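PDB 3NNR: transcriptional regulator, TetR family from Marinobacter aquaeolei, which probably binds DNA and regulates transcription as a member of the TetR family. Local coordinates for residues A137-Q143 / Y197-Y202; N154-I159 / Q189-L193; I10-L15 / I52-I56. One frame throughout, in Å; residues are numbered along the deposited sequence.

Interaction 1: A137-Q143 / Y197-Y202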
ATOM      1  N   ALA A 137       7.837  23.649  16.888  1.00 93.07           N
ATOM      2  CA  ALA A 137       6.796  23.888  17.901  1.00 93.92           C
ATOM      3  C   ALA A 137       7.028  23.133  19.231  1.00 94.71           C
ATOM      4  O   ALA A 137       6.318  23.395  20.199  1.00 97.49           O
ATOM      5  CB  ALA A 137       5.413  23.543  17.333  1.00 89.75           C
ATOM      6  N   GLY A 138       7.994  22.207  19.280  1.00 93.33           N
ATOM      7  CA  GLY A 138       8.295  21.420  20.482  1.00 93.35           C
ATOM      8  C   GLY A 138       7.387  20.226  20.715  1.00 90.74           C
ATOM      9  O   GLY A 138       7.312  19.720  21.829  1.00 88.90           O
ATOM     10  N   ILE A 139       6.725  19.756  19.654  1.00 90.35           N
ATOM     11  CA  ILE A 139       5.777  18.633  19.724  1.00 88.50           C
ATOM     12  C   ILE A 139       6.520  17.299  19.589  1.00 86.69           C
ATOM     13  O   ILE A 139       6.253  16.372  20.360  1.00 87.21           O
ATOM     14  CB  ILE A 139       4.641  18.776  18.690  1.00 86.15           C
ATOM     15  CG1 ILE A 139       3.887  20.098  18.934  1.00 91.62           C
ATOM     16  CG2 ILE A 139       3.696  17.591  18.797  1.00 82.66           C
ATOM     17  CD1 ILE A 139       2.786  20.407  17.955  1.00 90.68           C
ATOM     18  N   ILE A 140       7.415  17.198  18.607  1.00 85.31           N
ATOM     19  CA  ILE A 140       8.278  16.016  18.459  1.00 85.35           C
ATOM     20  C   ILE A 140       9.723  16.459  18.637  1.00 88.75           C
ATOM     21  O   ILE A 140      10.034  17.652  18.602  1.00 88.50           O
ATOM     22  CB  ILE A 140       8.078  15.235  17.109  1.00 82.45           C
ATOM     23  CG1 ILE A 140       8.635  15.978  15.878  1.00 83.96           C
ATOM     24  CG2 ILE A 140       6.613  14.894  16.905  1.00 78.35           C
ATOM     25  CD1 ILE A 140       8.515  15.187  14.595  1.00 87.78           C
ATOM     26  N   GLN A 141      10.596  15.475  18.814  1.00 92.46           N
ATOM     27  CA  GLN A 141      12.037  15.719  18.952  1.00 97.33           C
ATOM     28  C   GLN A 141      12.607  15.948  17.546  1.00 96.69           C
ATOM     29  O   GLN A 141      12.212  15.248  16.618  1.00 96.07           O
ATOM     30  CB  GLN A 141      12.704  14.549  19.674  1.00 98.47           C
ATOM     31  CG  GLN A 141      12.253  14.477  21.143  1.00106.01           C
ATOM     32  CD  GLN A 141      12.682  13.218  21.896  1.00114.42           C
ATOM     33  OE1 GLN A 141      13.253  12.272  21.332  1.00118.15           O
ATOM     34  NE2 GLN A 141      12.389  13.204  23.191  1.00119.88           N
ATOM     35  N   PRO A 142      13.510  16.939  17.375  1.00 99.81           N
ATOM     36  CA  PRO A 142      14.044  17.207  16.034  1.00 99.73           C
ATOM     37  C   PRO A 142      14.902  16.036  15.589  1.00100.56           C
ATOM     38  O   PRO A 142      15.638  15.487  16.408  1.00102.58           O
ATOM     39  CB  PRO A 142      14.897  18.464  16.241  1.00103.42           C
ATOM     40  CG  PRO A 142      15.388  18.347  17.647  1.00106.37           C
ATOM     41  CD  PRO A 142      14.298  17.632  18.418  1.00103.64           C
ATOM     42  N   GLN A 143      14.791  15.644  14.322  1.00100.12           N
ATOM     43  CA  GLN A 143      15.535  14.487  13.802  1.00100.27           C
ATOM     44  C   GLN A 143      16.456  14.818  12.612  1.00 99.69           C
ATOM     45  O   GLN A 143      16.172  15.770  11.882  1.00 96.79           O
ATOM     46  CB  GLN A 143      14.546  13.358  13.452  1.00 97.82           C
ATOM     47  CG  GLN A 143      13.798  12.742  14.668  1.00101.71           C
ATOM     48  CD  GLN A 143      14.737  12.141  15.764  1.00113.51           C
ATOM     49  OE1 GLN A 143      15.844  11.652  15.481  1.00114.95           O
ATOM     50  NE2 GLN A 143      14.278  12.183  17.017  1.00115.91           N
ATOM     51  N   TYR A 197       9.000   9.486  19.481  1.00 86.86           N
ATOM     52  CA  TYR A 197       9.644  10.801  19.295  1.00 88.67           C
ATOM     53  C   TYR A 197       8.907  11.982  19.977  1.00 87.88           C
ATOM     54  O   TYR A 197       9.365  13.138  19.871  1.00 88.14           O
ATOM     55  CB  TYR A 197       9.838  11.115  17.807  1.00 88.07           C
ATOM     56  CG  TYR A 197      10.629  10.072  17.049  1.00 97.58           C
ATOM     57  CD1 TYR A 197      11.995   9.849  17.332  1.00108.35           C
ATOM     58  CD2 TYR A 197      10.029   9.314  16.023  1.00100.23           C
ATOM     59  CE1 TYR A 197      12.743   8.873  16.625  1.00110.29           C
ATOM     60  CE2 TYR A 197      10.764   8.344  15.312  1.00108.44           C
ATOM     61  CZ  TYR A 197      12.119   8.134  15.611  1.00111.99           C
ATOM     62  OH  TYR A 197      12.824   7.191  14.897  1.00119.75           O
ATOM     63  N   LEU A 198       7.796  11.715  20.670  1.00 85.87           N
ATOM     64  CA  LEU A 198       7.059  12.776  21.352  1.00 87.63           C
ATOM     65  C   LEU A 198       7.892  13.339  22.514  1.00 91.49           C
ATOM     66  O   LEU A 198       8.507  12.571  23.266  1.00 92.95           O
ATOM     67  CB  LEU A 198       5.703  12.276  21.869  1.00 87.13           C
ATOM     68  CG  LEU A 198       4.673  11.806  20.827  1.00 86.22           C
ATOM     69  CD1 LEU A 198       3.474  11.213  21.494  1.00 80.89           C
ATOM     70  CD2 LEU A 198       4.228  12.924  19.899  1.00 85.05           C
ATOM     71  N   THR A 199       7.932  14.674  22.617  1.00 93.97           N
ATOM     72  CA  THR A 199       8.628  15.387  23.706  1.00 96.35           C
ATOM     73  C   THR A 199       7.843  15.268  25.021  1.00 99.54           C
ATOM     74  O   THR A 199       6.637  14.954  24.998  1.00 97.27           O
ATOM     75  CB  THR A 199       8.764  16.910  23.425  1.00 96.26           C
ATOM     76  OG1 THR A 199       7.459  17.481  23.245  1.00 87.90           O
ATOM     77  CG2 THR A 199       9.603  17.179  22.187  1.00 95.33           C
ATOM     78  N   PRO A 200       8.514  15.524  26.169  1.00104.98           N
ATOM     79  CA  PRO A 200       7.789  15.502  27.447  1.00108.18           C
ATOM     80  C   PRO A 200       6.552  16.435  27.490  1.00109.27           C
ATOM     81  O   PRO A 200       5.504  15.989  27.963  1.00109.08           O
ATOM     82  CB  PRO A 200       8.868  15.914  28.455  1.00112.41           C
ATOM     83  CG  PRO A 200      10.132  15.356  27.854  1.00109.39           C
ATOM     84  CD  PRO A 200       9.982  15.570  26.384  1.00106.34           C
ATOM     85  N   GLU A 201       6.674  17.670  26.971  1.00110.18           N
ATOM     86  CA  GLU A 201       5.553  18.645  26.904  1.00111.77           C
ATOM     87  C   GLU A 201       4.220  18.093  26.356  1.00108.98           C
ATOM     88  O   GLU A 201       3.145  18.312  26.938  1.00109.73           O
ATOM     89  CB  GLU A 201       5.887  19.831  25.975  1.00111.97           C
ATOM     90  CG  GLU A 201       6.875  20.881  26.445  1.00121.67           C
ATOM     91  CD  GLU A 201       6.595  22.260  25.790  1.00127.62           C
ATOM     92  OE1 GLU A 201       5.583  22.909  26.156  1.00127.77           O
ATOM     93  OE2 GLU A 201       7.381  22.701  24.920  1.00127.32           O
ATOM     94  N   TYR A 202       4.327  17.389  25.225  1.00104.59           N
ATOM     95  CA  TYR A 202       3.165  16.920  24.443  1.00101.46           C
ATOM     96  C   TYR A 202       2.796  15.428  24.481  1.00 99.06           C
ATOM     97  O   TYR A 202       1.708  15.090  23.995  1.00 96.22           O
ATOM     98  CB  TYR A 202       3.348  17.367  22.977  1.00 98.16           C
ATOM     99  CG  TYR A 202       3.160  18.860  22.757  1.00 99.14           C
ATOM    100  CD1 TYR A 202       4.238  19.742  22.909  1.00 97.64           C
ATOM    101  CD2 TYR A 202       1.914  19.405  22.389  1.00101.60           C
ATOM    102  CE1 TYR A 202       4.090  21.142  22.701  1.00 98.29           C
ATOM    103  CE2 TYR A 202       1.751  20.822  22.186  1.00 97.59           C
ATOM    104  CZ  TYR A 202       2.852  21.677  22.347  1.00 95.13           C
ATOM    105  OH  TYR A 202       2.764  23.049  22.167  1.00 91.47           O
TER

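Interaction 2: N154-I159 / Q189-L193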
ATOM      1  N   ASN A 154       7.507   6.545   5.280  1.00 63.93           N
ATOM      2  CA  ASN A 154       6.675   5.580   6.035  1.00 61.13           C
ATOM      3  C   ASN A 154       5.253   6.096   6.256  1.00 59.00           C
ATOM      4  O   ASN A 154       4.312   5.334   6.124  1.00 56.86           O
ATOM      5  CB  ASN A 154       7.323   5.156   7.357  1.00 62.14           C
ATOM      6  CG  ASN A 154       8.493   4.187   7.167  1.00 64.87           C
ATOM      7  OD1 ASN A 154       8.609   3.516   6.150  1.00 59.79           O
ATOM      8  ND2 ASN A 154       9.339   4.097   8.167  1.00 71.53           N
ATOM      9  N   VAL A 155       5.110   7.386   6.557  1.00 60.62           N
ATOM     10  CA  VAL A 155       3.792   8.029   6.663  1.00 60.47           C
ATOM     11  C   VAL A 155       3.024   7.843   5.353  1.00 61.86           C
ATOM     12  O   VAL A 155       1.914   7.329   5.371  1.00 63.70           O
ATOM     13  CB  VAL A 155       3.885   9.522   6.994  1.00 59.32           C
ATOM     14  CG1 VAL A 155       2.568  10.189   6.790  1.00 53.85           C
ATOM     15  CG2 VAL A 155       4.323   9.694   8.405  1.00 57.97           C
ATOM     16  N   TRP A 156       3.670   8.158   4.232  1.00 61.10           N
ATOM     17  CA  TRP A 156       3.057   8.033   2.923  1.00 57.56           C
ATOM     18  C   TRP A 156       2.645   6.602   2.676  1.00 58.74           C
ATOM     19  O   TRP A 156       1.513   6.351   2.255  1.00 60.69           O
ATOM     20  CB  TRP A 156       4.012   8.537   1.827  1.00 58.19           C
ATOM     21  CG  TRP A 156       3.411   8.660   0.462  1.00 59.22           C
ATOM     22  CD1 TRP A 156       2.899   9.801  -0.116  1.00 62.48           C
ATOM     23  CD2 TRP A 156       3.260   7.618  -0.514  1.00 51.01           C
ATOM     24  NE1 TRP A 156       2.434   9.518  -1.378  1.00 59.62           N
ATOM     25  CE2 TRP A 156       2.652   8.192  -1.650  1.00 47.35           C
ATOM     26  CE3 TRP A 156       3.590   6.250  -0.539  1.00 59.40           C
ATOM     27  CZ2 TRP A 156       2.350   7.449  -2.796  1.00 56.04           C
ATOM     28  CZ3 TRP A 156       3.287   5.497  -1.689  1.00 53.37           C
ATOM     29  CH2 TRP A 156       2.669   6.102  -2.796  1.00 57.52           C
ATOM     30  N   LEU A 157       3.564   5.672   2.936  1.00 60.86           N
ATOM     31  CA  LEU A 157       3.340   4.244   2.709  1.00 60.16           C
ATOM     32  C   LEU A 157       2.138   3.724   3.517  1.00 62.07           C
ATOM     33  O   LEU A 157       1.331   2.956   3.007  1.00 62.54           O
ATOM     34  CB  LEU A 157       4.617   3.432   3.032  1.00 61.29           C
ATOM     35  CG  LEU A 157       5.825   3.568   2.081  1.00 60.29           C
ATOM     36  CD1 LEU A 157       7.114   2.946   2.656  1.00 55.02           C
ATOM     37  CD2 LEU A 157       5.534   2.903   0.742  1.00 51.53           C
ATOM     38  N   VAL A 158       2.018   4.171   4.764  1.00 64.05           N
ATOM     39  CA  VAL A 158       0.912   3.776   5.641  1.00 62.80           C
ATOM     40  C   VAL A 158      -0.404   4.392   5.205  1.00 62.33           C
ATOM     41  O   VAL A 158      -1.396   3.695   5.136  1.00 63.90           O
ATOM     42  CB  VAL A 158       1.189   4.124   7.126  1.00 64.63           C
ATOM     43  CG1 VAL A 158      -0.105   4.105   7.964  1.00 58.86           C
ATOM     44  CG2 VAL A 158       2.250   3.166   7.694  1.00 57.14           C
ATOM     45  N   ILE A 159      -0.410   5.680   4.917  1.00 61.90           N
ATOM     46  CA  ILE A 159      -1.650   6.375   4.561  1.00 63.28           C
ATOM     47  C   ILE A 159      -2.253   5.850   3.267  1.00 63.92           C
ATOM     48  O   ILE A 159      -3.405   5.469   3.232  1.00 67.09           O
ATOM     49  CB  ILE A 159      -1.467   7.894   4.461  1.00 60.61           C
ATOM     50  CG1 ILE A 159      -1.167   8.478   5.840  1.00 64.64           C
ATOM     51  CG2 ILE A 159      -2.742   8.536   4.008  1.00 67.81           C
ATOM     52  CD1 ILE A 159      -0.964   9.992   5.860  1.00 61.50           C
ATOM     53  N   GLN A 189      -2.647   4.517  13.236  1.00 63.45           N
ATOM     54  CA  GLN A 189      -1.435   3.892  12.682  1.00 64.82           C
ATOM     55  C   GLN A 189      -0.351   4.905  12.297  1.00 65.81           C
ATOM     56  O   GLN A 189       0.835   4.622  12.503  1.00 71.07           O
ATOM     57  CB  GLN A 189      -1.774   2.981  11.493  1.00 61.68           C
ATOM     58  CG  GLN A 189      -2.641   1.767  11.870  1.00 61.68           C
ATOM     59  CD  GLN A 189      -1.970   0.817  12.818  1.00 59.79           C
ATOM     60  OE1 GLN A 189      -0.821   0.469  12.624  1.00 70.56           O
ATOM     61  NE2 GLN A 189      -2.686   0.373  13.833  1.00 63.33           N
ATOM     62  N   VAL A 190      -0.744   6.051  11.735  1.00 64.05           N
ATOM     63  CA  VAL A 190       0.210   7.121  11.395  1.00 62.42           C
ATOM     64  C   VAL A 190       0.811   7.730  12.666  1.00 65.21           C
ATOM     65  O   VAL A 190       2.021   7.936  12.745  1.00 67.27           O
ATOM     66  CB  VAL A 190      -0.411   8.240  10.526  1.00 57.93           C
ATOM     67  CG1 VAL A 190       0.583   9.352  10.337  1.00 51.21           C
ATOM     68  CG2 VAL A 190      -0.831   7.674   9.153  1.00 57.31           C
ATOM     69  N   LEU A 191      -0.029   7.987  13.665  1.00 65.16           N
ATOM     70  CA  LEU A 191       0.445   8.568  14.924  1.00 66.21           C
ATOM     71  C   LEU A 191       1.337   7.592  15.707  1.00 67.66           C
ATOM     72  O   LEU A 191       2.205   8.021  16.466  1.00 69.60           O
ATOM     73  CB  LEU A 191      -0.722   9.131  15.749  1.00 66.24           C
ATOM     74  CG  LEU A 191      -1.463  10.320  15.102  1.00 62.72           C
ATOM     75  CD1 LEU A 191      -2.702  10.669  15.875  1.00 51.63           C
ATOM     76  CD2 LEU A 191      -0.595  11.568  14.981  1.00 66.71           C
ATOM     77  N   THR A 192       1.140   6.293  15.489  1.00 68.00           N
ATOM     78  CA  THR A 192       1.999   5.266  16.069  1.00 69.48           C
ATOM     79  C   THR A 192       3.442   5.434  15.585  1.00 71.66           C
ATOM     80  O   THR A 192       4.363   5.118  16.331  1.00 75.77           O
ATOM     81  CB  THR A 192       1.493   3.855  15.729  1.00 68.64           C
ATOM     82  OG1 THR A 192       0.167   3.710  16.250  1.00 64.68           O
ATOM     83  CG2 THR A 192       2.383   2.779  16.313  1.00 65.53           C
ATOM     84  N   LEU A 193       3.636   5.940  14.363  1.00 70.45           N
ATOM     85  CA  LEU A 193       4.989   6.193  13.842  1.00 71.15           C
ATOM     86  C   LEU A 193       5.748   7.226  14.679  1.00 72.10           C
ATOM     87  O   LEU A 193       6.942   7.064  14.872  1.00 76.62           O
ATOM     88  CB  LEU A 193       4.984   6.658  12.377  1.00 65.22           C
ATOM     89  CG  LEU A 193       4.382   5.724  11.350  1.00 63.48           C
ATOM     90  CD1 LEU A 193       4.276   6.438  10.000  1.00 53.58           C
ATOM     91  CD2 LEU A 193       5.212   4.440  11.262  1.00 50.60           C
TER

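Interaction 3: I10-L15 / I52-I56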
ATOM      1  N   ILE A  10     -20.300  14.841 -16.360  1.00 60.46           N
ATOM      2  CA  ILE A  10     -19.508  13.732 -16.865  1.00 58.04           C
ATOM      3  C   ILE A  10     -18.371  13.381 -15.898  1.00 55.58           C
ATOM      4  O   ILE A  10     -18.161  12.200 -15.639  1.00 53.32           O
ATOM      5  CB  ILE A  10     -18.930  13.962 -18.302  1.00 58.74           C
ATOM      6  CG1 ILE A  10     -20.042  14.070 -19.350  1.00 61.74           C
ATOM      7  CG2 ILE A  10     -18.009  12.776 -18.705  1.00 49.80           C
ATOM      8  CD1 ILE A  10     -19.599  14.755 -20.611  1.00 51.62           C
ATOM      9  N   LEU A  11     -17.646  14.388 -15.394  1.00 55.48           N
ATOM     10  CA  LEU A  11     -16.543  14.151 -14.441  1.00 54.10           C
ATOM     11  C   LEU A  11     -17.097  13.627 -13.105  1.00 54.54           C
ATOM     12  O   LEU A  11     -16.561  12.693 -12.555  1.00 55.53           O
ATOM     13  CB  LEU A  11     -15.715  15.421 -14.205  1.00 55.01           C
ATOM     14  CG  LEU A  11     -14.801  15.968 -15.317  1.00 59.17           C
ATOM     15  CD1 LEU A  11     -14.417  17.434 -15.042  1.00 53.04           C
ATOM     16  CD2 LEU A  11     -13.550  15.092 -15.460  1.00 51.96           C
ATOM     17  N   LEU A  12     -18.194  14.199 -12.627  1.00 57.08           N
ATOM     18  CA  LEU A  12     -18.800  13.795 -11.342  1.00 60.08           C
ATOM     19  C   LEU A  12     -19.322  12.338 -11.398  1.00 58.08           C
ATOM     20  O   LEU A  12     -19.040  11.518 -10.493  1.00 60.06           O
ATOM     21  CB  LEU A  12     -19.939  14.754 -10.948  1.00 63.42           C
ATOM     22  CG  LEU A  12     -20.186  15.030  -9.456  1.00 76.68           C
ATOM     23  CD1 LEU A  12     -21.616  15.589  -9.288  1.00 79.34           C
ATOM     24  CD2 LEU A  12     -19.961  13.825  -8.505  1.00 84.32           C
ATOM     25  N   SER A  13     -20.071  12.032 -12.451  1.00 53.23           N
ATOM     26  CA  SER A  13     -20.621  10.701 -12.654  1.00 54.93           C
ATOM     27  C   SER A  13     -19.562   9.640 -12.937  1.00 52.51           C
ATOM     28  O   SER A  13     -19.687   8.514 -12.463  1.00 52.13           O
ATOM     29  CB  SER A  13     -21.667  10.688 -13.763  1.00 56.64           C
ATOM     30  OG  SER A  13     -22.841  11.334 -13.334  1.00 64.76           O
ATOM     31  N   SER A  14     -18.539   9.984 -13.708  1.00 52.72           N
ATOM     32  CA  SER A  14     -17.446   9.040 -13.972  1.00 51.22           C
ATOM     33  C   SER A  14     -16.765   8.657 -12.672  1.00 53.92           C
ATOM     34  O   SER A  14     -16.534   7.462 -12.429  1.00 59.07           O
ATOM     35  CB  SER A  14     -16.439   9.612 -14.926  1.00 50.81           C
ATOM     36  OG  SER A  14     -17.052   9.791 -16.163  1.00 54.36           O
ATOM     37  N   LEU A  15     -16.472   9.648 -11.830  1.00 52.96           N
ATOM     38  CA  LEU A  15     -15.887   9.397 -10.499  1.00 53.40           C
ATOM     39  C   LEU A  15     -16.741   8.413  -9.659  1.00 54.54           C
ATOM     40  O   LEU A  15     -16.193   7.489  -9.056  1.00 55.56           O
ATOM     41  CB  LEU A  15     -15.684  10.728  -9.745  1.00 54.50           C
ATOM     42  CG  LEU A  15     -15.157  10.696  -8.298  1.00 54.17           C
ATOM     43  CD1 LEU A  15     -13.752  10.136  -8.242  1.00 46.32           C
ATOM     44  CD2 LEU A  15     -15.249  12.100  -7.687  1.00 40.44           C
ATOM     45  N   ILE A  52     -10.782  11.501 -19.255  1.00 54.54           N
ATOM     46  CA  ILE A  52     -11.683  11.673 -18.113  1.00 53.37           C
ATOM     47  C   ILE A  52     -10.858  11.504 -16.853  1.00 54.31           C
ATOM     48  O   ILE A  52     -10.827  12.395 -16.005  1.00 56.23           O
ATOM     49  CB  ILE A  52     -12.901  10.696 -18.106  1.00 49.61           C
ATOM     50  CG1 ILE A  52     -13.807  10.974 -19.329  1.00 53.38           C
ATOM     51  CG2 ILE A  52     -13.749  10.899 -16.860  1.00 43.05           C
ATOM     52  CD1 ILE A  52     -15.028   9.999 -19.485  1.00 47.57           C
ATOM     53  N   ILE A  53     -10.134  10.388 -16.781  1.00 55.06           N
ATOM     54  CA  ILE A  53      -9.334  10.052 -15.602  1.00 51.14           C
ATOM     55  C   ILE A  53      -8.292  11.135 -15.280  1.00 50.83           C
ATOM     56  O   ILE A  53      -8.143  11.516 -14.106  1.00 50.27           O
ATOM     57  CB  ILE A  53      -8.660   8.685 -15.769  1.00 53.00           C
ATOM     58  CG1 ILE A  53      -9.713   7.567 -15.801  1.00 51.17           C
ATOM     59  CG2 ILE A  53      -7.670   8.402 -14.607  1.00 51.87           C
ATOM     60  CD1 ILE A  53      -9.134   6.222 -16.243  1.00 47.77           C
ATOM     61  N   TYR A  54      -7.609  11.650 -16.307  1.00 48.94           N
ATOM     62  CA  TYR A  54      -6.572  12.663 -16.095  1.00 49.35           C
ATOM     63  C   TYR A  54      -7.161  13.912 -15.441  1.00 52.24           C
ATOM     64  O   TYR A  54      -6.613  14.435 -14.464  1.00 52.02           O
ATOM     65  CB  TYR A  54      -5.893  13.043 -17.397  1.00 49.31           C
ATOM     66  CG  TYR A  54      -4.756  14.037 -17.272  1.00 42.43           C
ATOM     67  CD1 TYR A  54      -3.652  13.749 -16.477  1.00 53.93           C
ATOM     68  CD2 TYR A  54      -4.713  15.206 -18.037  1.00 59.80           C
ATOM     69  CE1 TYR A  54      -2.564  14.625 -16.371  1.00 59.28           C
ATOM     70  CE2 TYR A  54      -3.594  16.109 -17.956  1.00 56.29           C
ATOM     71  CZ  TYR A  54      -2.534  15.797 -17.119  1.00 59.34           C
ATOM     72  OH  TYR A  54      -1.461  16.628 -16.989  1.00 63.52           O
ATOM     73  N   GLU A  55      -8.285  14.372 -15.971  1.00 55.11           N
ATOM     74  CA  GLU A  55      -8.937  15.562 -15.418  1.00 56.78           C
ATOM     75  C   GLU A  55      -9.474  15.339 -14.004  1.00 53.88           C
ATOM     76  O   GLU A  55      -9.376  16.230 -13.176  1.00 59.49           O
ATOM     77  CB  GLU A  55     -10.006  16.104 -16.355  1.00 59.09           C
ATOM     78  CG  GLU A  55     -10.556  17.484 -15.828  1.00 71.66           C
ATOM     79  CD  GLU A  55     -11.043  18.417 -16.891  1.00 70.80           C
ATOM     80  OE1 GLU A  55     -10.688  18.174 -18.076  1.00 62.99           O
ATOM     81  OE2 GLU A  55     -11.752  19.411 -16.535  1.00 73.93           O
ATOM     82  N   ILE A  56     -10.006  14.156 -13.718  1.00 50.52           N
ATOM     83  CA  ILE A  56     -10.404  13.819 -12.356  1.00 49.83           C
ATOM     84  C   ILE A  56      -9.170  13.903 -11.433  1.00 52.01           C
ATOM     85  O   ILE A  56      -9.239  14.514 -10.362  1.00 53.07           O
ATOM     86  CB  ILE A  56     -11.015  12.423 -12.256  1.00 49.43           C
ATOM     87  CG1 ILE A  56     -12.392  12.370 -12.947  1.00 49.58           C
ATOM     88  CG2 ILE A  56     -11.142  12.019 -10.805  1.00 38.30           C
ATOM     89  CD1 ILE A  56     -13.002  10.912 -13.074  1.00 39.93           C
TER

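Interaction 1: A137-Q143 / Y197-Y202
I140 and L198 face each other across an isolated antiparallel bridge, as a non-hydrogen-bonded pair with CA atoms 4.5 Å apart. A backbone bond flanks the pair on each side. Q141 N donates to Y197 O over 2.8 Å, and T199 N donates to I139 O over 3.3 Å. G138 leaves the helix before it with positive phi in a Schellman motif, and its carbonyl meets the other segment. T199 OG1 donates to G138 O over 2.7 Å. The threonine's chi1 of 58° sets OG1 between its own backbone N and carbonyl carbon, while CG2 lies by the carbonyl carbon of I140.

Y202 closes one end. I139 CG1 sits over the centre of its ring in a CH-pi contact, 3.7 Å from the centroid. With an alanine in place of Y202 the ring is gone, which would probably leave I139 CG1 without its aromatic cover and open a gap beside G138. At the other end the amide of Q143 meets the Y197 ring, their planes 50° apart, with Q143 NE2 3.3 Å from Y197 CD1. The bend at chi2 of Q143 (-58°) brings the amide back to the ring.

I139 and I140 also pack on L134 of helix 110-136, and Y197 touches P196 of the second subunit. The bridge joins two interhelical turns, one leading into helix 145-160 and the other into helix 200-211, in the all-helical C-terminal domain of a TetR-family protein.

Interaction 2: N154-I159 / Q189-L193
V190 projects between V158 and I159, and L193 reaches V155 one turn further along. The contact is apolar, with no hydrogen bond between the two segments. The shortest approach is at I159, whose CG1 lies 3.4 Å from V190 CG2. The same V190 methyl meets V158 CG1 at 3.8 Å, so two residues of helix 145-160 grip one branch of the valine. Its other branch, CG1, lies anti to the backbone N (chi1 174°) and meets V155 CG1 at 4.1 Å.

L193 uses one methyl. CD1 touches V155 CG2 at 3.6 Å and also lies 3.7 Å from V155 N, against the backbone of the helix. V158 CG1 additionally meets the CB of Q189. The two short helical segments run nearly antiparallel, 164° apart, with their axes 9.8 Å from each other at closest approach. V155 and V190 have the nearest CA atoms, at 6.0 Å.

Other helices pack on the same side chains. I159 also packs on L85, F89 and L92 of helix 78-94, and V155 packs on F131 of helix 110-136. An unidentified bound molecule, perhaps a component of the crystallisation solution, lies about 4 Å from the side chain of I159 and may mark a pocket.

The second subunit adds the next layer. N154 ND2 donates to the backbone O of Q189 in the other chain, and the reciprocal bond is also made. L193 packs on L193 of the second subunit. Helices 145-160 and 186-194, paired antiparallel and meeting their copies in the other chain, are consistent with the four-helix bundle through which TetR-family proteins dimerise.

Interaction 3: I10-L15 / I52-I56
L11, S14 and L15 of helix 6-21 pack on I52, E55 and I56 of helix 49-67, inside the N-terminal helical domain that carries the predicted helix-turn-helix motif of the TetR family. The segments cross almost at right angles (95°). Their axes come within 10.1 Å, and L11 and I56 have the nearest CA atoms.

Most of the contact is apolar. L11 CD2 lies 3.9 Å from I56 CG1 and also reaches the backbone O of I52. I56 CD1 extends further, to the backbone N of L15, while its CG2 branch meets L15 CD1 at 4.1 Å. In L15, chi1 of 177° puts CG opposite the backbone N, and chi2 near 64° then turns CD1 to I56. I10 CG2 meets I52 CD1 at the other end of the contact. F46, from a loop, packs on I10, L11 and I52, and L42 of helix 39-45 packs on I10 and I52. The contact joins helix 6-21 to helix 49-67, and L42 and F46 of the predicted helix-turn-helix motif pack against both.

E55 adds a charged side chain to the contact. Its aliphatic part lies across L11, with CB and CG both close to L11 CD2. The carboxylate atom OE2 is 3.6 Å from L11 CD1. The other oxygen, OE1, forms a salt bridge with R7, earlier in helix 6-21.

S14 places a hydroxyl among the aliphatic side chains. I52 CG2 lies 3.6 Å from both its CB and its OG. The hydroxyl turns back into its own helix: S14 OG donates to I10 O over 2.7 Å, and S14 N donates to the same oxygen from the opposite face of the carbonyl plane.

How the interactions relate
From the N terminus, interaction 3 closes first. It brings helix 6-21 onto helix 49-67 and encloses the predicted helix-turn-helix region between them. The chain then passes into the C-terminal domain, where interaction 1 opens at 137-143. Interaction 2 is nested inside the loop that interaction 1 closes: 154-159 meets 189-193 before the chain reaches 197-202. These two contacts lie about 17 Å apart, centre to centre. Interaction 1 ties the loop after helix 110-136 to the turn that starts helix 200-211; interaction 2 ties helix 145-160 to helix 186-194. Interaction 3 is in series with both, on the opposite side of the chain's centre, and touches neither.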